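Side-chain contact in putative activator of HSP90 (PDB 3N72), which probably binds the chaperone Hsp90 and stimulates its ATPase activity, and is represented here by its N-terminal domain: residues 111-116 with 133-138. Residues are numbered along the deposited sequence; the frame is centred on the assembly and turned at random.
Sequences INIERT and EGKEKI
The flat group at the centre of the contact is the peptide carbonyl of Ile111, which the ammonium of Lys135 approaches end-on, NZ lying 2.8 Å from Ile111 O at a C=O...N angle of 177°, and so above neither face of the peptide. Two waters complete the grip. One accepts from Ile111 N and, at 3.3 Å, from Lys135 NZ; the other accepts from Ile113 N and from Lys135 NZ, the latter at 3.0 Å. A single lysine thus serves the edge strand and the residue just before it, reaching one carbonyl directly and two amides through water, while the backbone of Asn112 pairs with Glu95 on strand 87-100.

The aliphatic part of Lys135 spans the gap. With CG anti to its own carbonyl carbon (chi1 -72°) and the chain extended beyond, it runs from the helix to the strand edge, passing Ile113 in the opposite sense. CD1 of Ile113 rests against this shaft, 3.9 Å from Lys135 CG and 4.0 Å from Lys135 CE. Ile111 lies over the helix itself: its CD1 is 3.7 Å from Lys135 O and 4.0 Å from Ile138 CG2, the two isoleucines meeting at an angle through methyl groups. Val94 of strand 87-100 and Lys139 of helix 120-142 flank Ile111, and Tyr126 of the same helix flanks Ile113.

Lys135 combines an apolar shaft, packed on Ile113, with a polar tip bonded to the carbonyl of Ile111, an example of helix-on-sheet packing in an alpha+beta fold, where helix 120-142 covers the edge strand 112-115 of the antiparallel sheet in the Aha1 N-terminal domain.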
# COMPACT_ATOMS: atom_id res chain seq x y z
N ILE B 111 0.98 -32.51 18.30
CA ILE B 111 0.16 -32.84 17.14
C ILE B 111 -0.63 -34.08 17.56
O ILE B 111 -0.04 -35.13 17.81
CB ILE B 111 1.01 -33.10 15.87
CG1 ILE B 111 1.85 -31.87 15.52
CG2 ILE B 111 0.12 -33.43 14.66
CD1 ILE B 111 2.96 -32.17 14.56
N ASN B 112 -1.94 -33.93 17.71
CA ASN B 112 -2.78 -35.03 18.17
C ASN B 112 -3.52 -35.61 16.99
O ASN B 112 -4.30 -34.92 16.34
CB ASN B 112 -3.76 -34.53 19.23
CG ASN B 112 -3.03 -33.91 20.43
OD1 ASN B 112 -2.04 -34.48 20.93
ND2 ASN B 112 -3.49 -32.74 20.86
N ILE B 113 -3.26 -36.90 16.71
CA ILE B 113 -3.85 -37.59 15.56
C ILE B 113 -4.77 -38.68 16.06
O ILE B 113 -4.39 -39.50 16.92
CB ILE B 113 -2.79 -38.17 14.60
CG1 ILE B 113 -1.91 -37.03 14.05
CG2 ILE B 113 -3.46 -38.91 13.43
CD1 ILE B 113 -0.64 -37.50 13.39
N GLU B 114 -5.99 -38.66 15.52
CA GLU B 114 -7.01 -39.67 15.86
C GLU B 114 -7.43 -40.47 14.65
O GLU B 114 -7.32 -40.00 13.51
CB GLU B 114 -8.25 -39.00 16.42
CG GLU B 114 -7.99 -38.12 17.66
CD GLU B 114 -8.37 -38.80 18.96
OE1 GLU B 114 -8.08 -40.01 19.11
OE2 GLU B 114 -8.96 -38.11 19.83
N ARG B 115 -7.93 -41.68 14.90
CA ARG B 115 -8.45 -42.54 13.84
C ARG B 115 -9.97 -42.51 13.86
O ARG B 115 -10.57 -42.47 14.94
CB ARG B 115 -7.90 -43.95 14.03
CG ARG B 115 -6.38 -43.96 14.18
CD ARG B 115 -5.85 -45.34 14.49
NE ARG B 115 -6.36 -45.86 15.76
CZ ARG B 115 -5.66 -45.92 16.89
NH1 ARG B 115 -4.41 -45.48 16.93
NH2 ARG B 115 -6.22 -46.41 17.98
N THR B 116 -10.59 -42.49 12.68
CA THR B 116 -12.06 -42.39 12.58
C THR B 116 -12.82 -43.59 13.17
O THR B 116 -13.96 -43.45 13.66
CB THR B 116 -12.51 -42.06 11.14
OG1 THR B 116 -13.91 -41.71 11.12
CG2 THR B 116 -12.24 -43.20 10.18
N GLU B 133 6.68 -40.52 11.80
CA GLU B 133 7.02 -39.85 10.52
C GLU B 133 5.99 -38.79 10.11
O GLU B 133 6.35 -37.69 9.66
CB GLU B 133 7.21 -40.85 9.38
CG GLU B 133 7.52 -40.17 8.04
CD GLU B 133 7.69 -41.14 6.88
OE1 GLU B 133 7.37 -42.34 7.04
OE2 GLU B 133 8.14 -40.68 5.80
N GLY B 134 4.71 -39.13 10.23
CA GLY B 134 3.65 -38.17 9.88
C GLY B 134 3.76 -36.85 10.62
O GLY B 134 3.65 -35.76 10.03
N LYS B 135 3.95 -36.96 11.93
CA LYS B 135 4.13 -35.80 12.79
C LYS B 135 5.40 -35.05 12.38
O LYS B 135 5.40 -33.82 12.28
CB LYS B 135 4.19 -36.24 14.26
CG LYS B 135 2.85 -36.68 14.80
CD LYS B 135 2.86 -36.91 16.31
CE LYS B 135 1.55 -37.60 16.75
NZ LYS B 135 1.33 -37.54 18.23
N GLU B 136 6.48 -35.78 12.11
CA GLU B 136 7.73 -35.15 11.68
C GLU B 136 7.50 -34.34 10.40
O GLU B 136 7.97 -33.20 10.30
CB GLU B 136 8.83 -36.21 11.47
CG GLU B 136 9.50 -36.68 12.75
CD GLU B 136 10.28 -37.99 12.61
OE1 GLU B 136 10.33 -38.60 11.51
OE2 GLU B 136 10.84 -38.43 13.64
N LYS B 137 6.78 -34.91 9.44
CA LYS B 137 6.59 -34.25 8.13
C LYS B 137 5.67 -33.03 8.24
O LYS B 137 5.86 -32.03 7.53
CB LYS B 137 6.07 -35.24 7.09
CG LYS B 137 7.05 -36.43 6.85
CD LYS B 137 8.14 -36.14 5.83
CE LYS B 137 9.37 -37.03 6.08
NZ LYS B 137 10.34 -36.36 7.02
N ILE B 138 4.66 -33.13 9.11
CA ILE B 138 3.77 -31.97 9.38
C ILE B 138 4.60 -30.81 9.95
O ILE B 138 4.45 -29.64 9.50
CB ILE B 138 2.57 -32.34 10.31
CG1 ILE B 138 1.54 -33.18 9.53
CG2 ILE B 138 1.85 -31.08 10.86
CD1 ILE B 138 0.66 -34.07 10.38
O HOH W 1 2.58 -34.81 19.57
O HOH W 2 -1.47 -38.64 18.37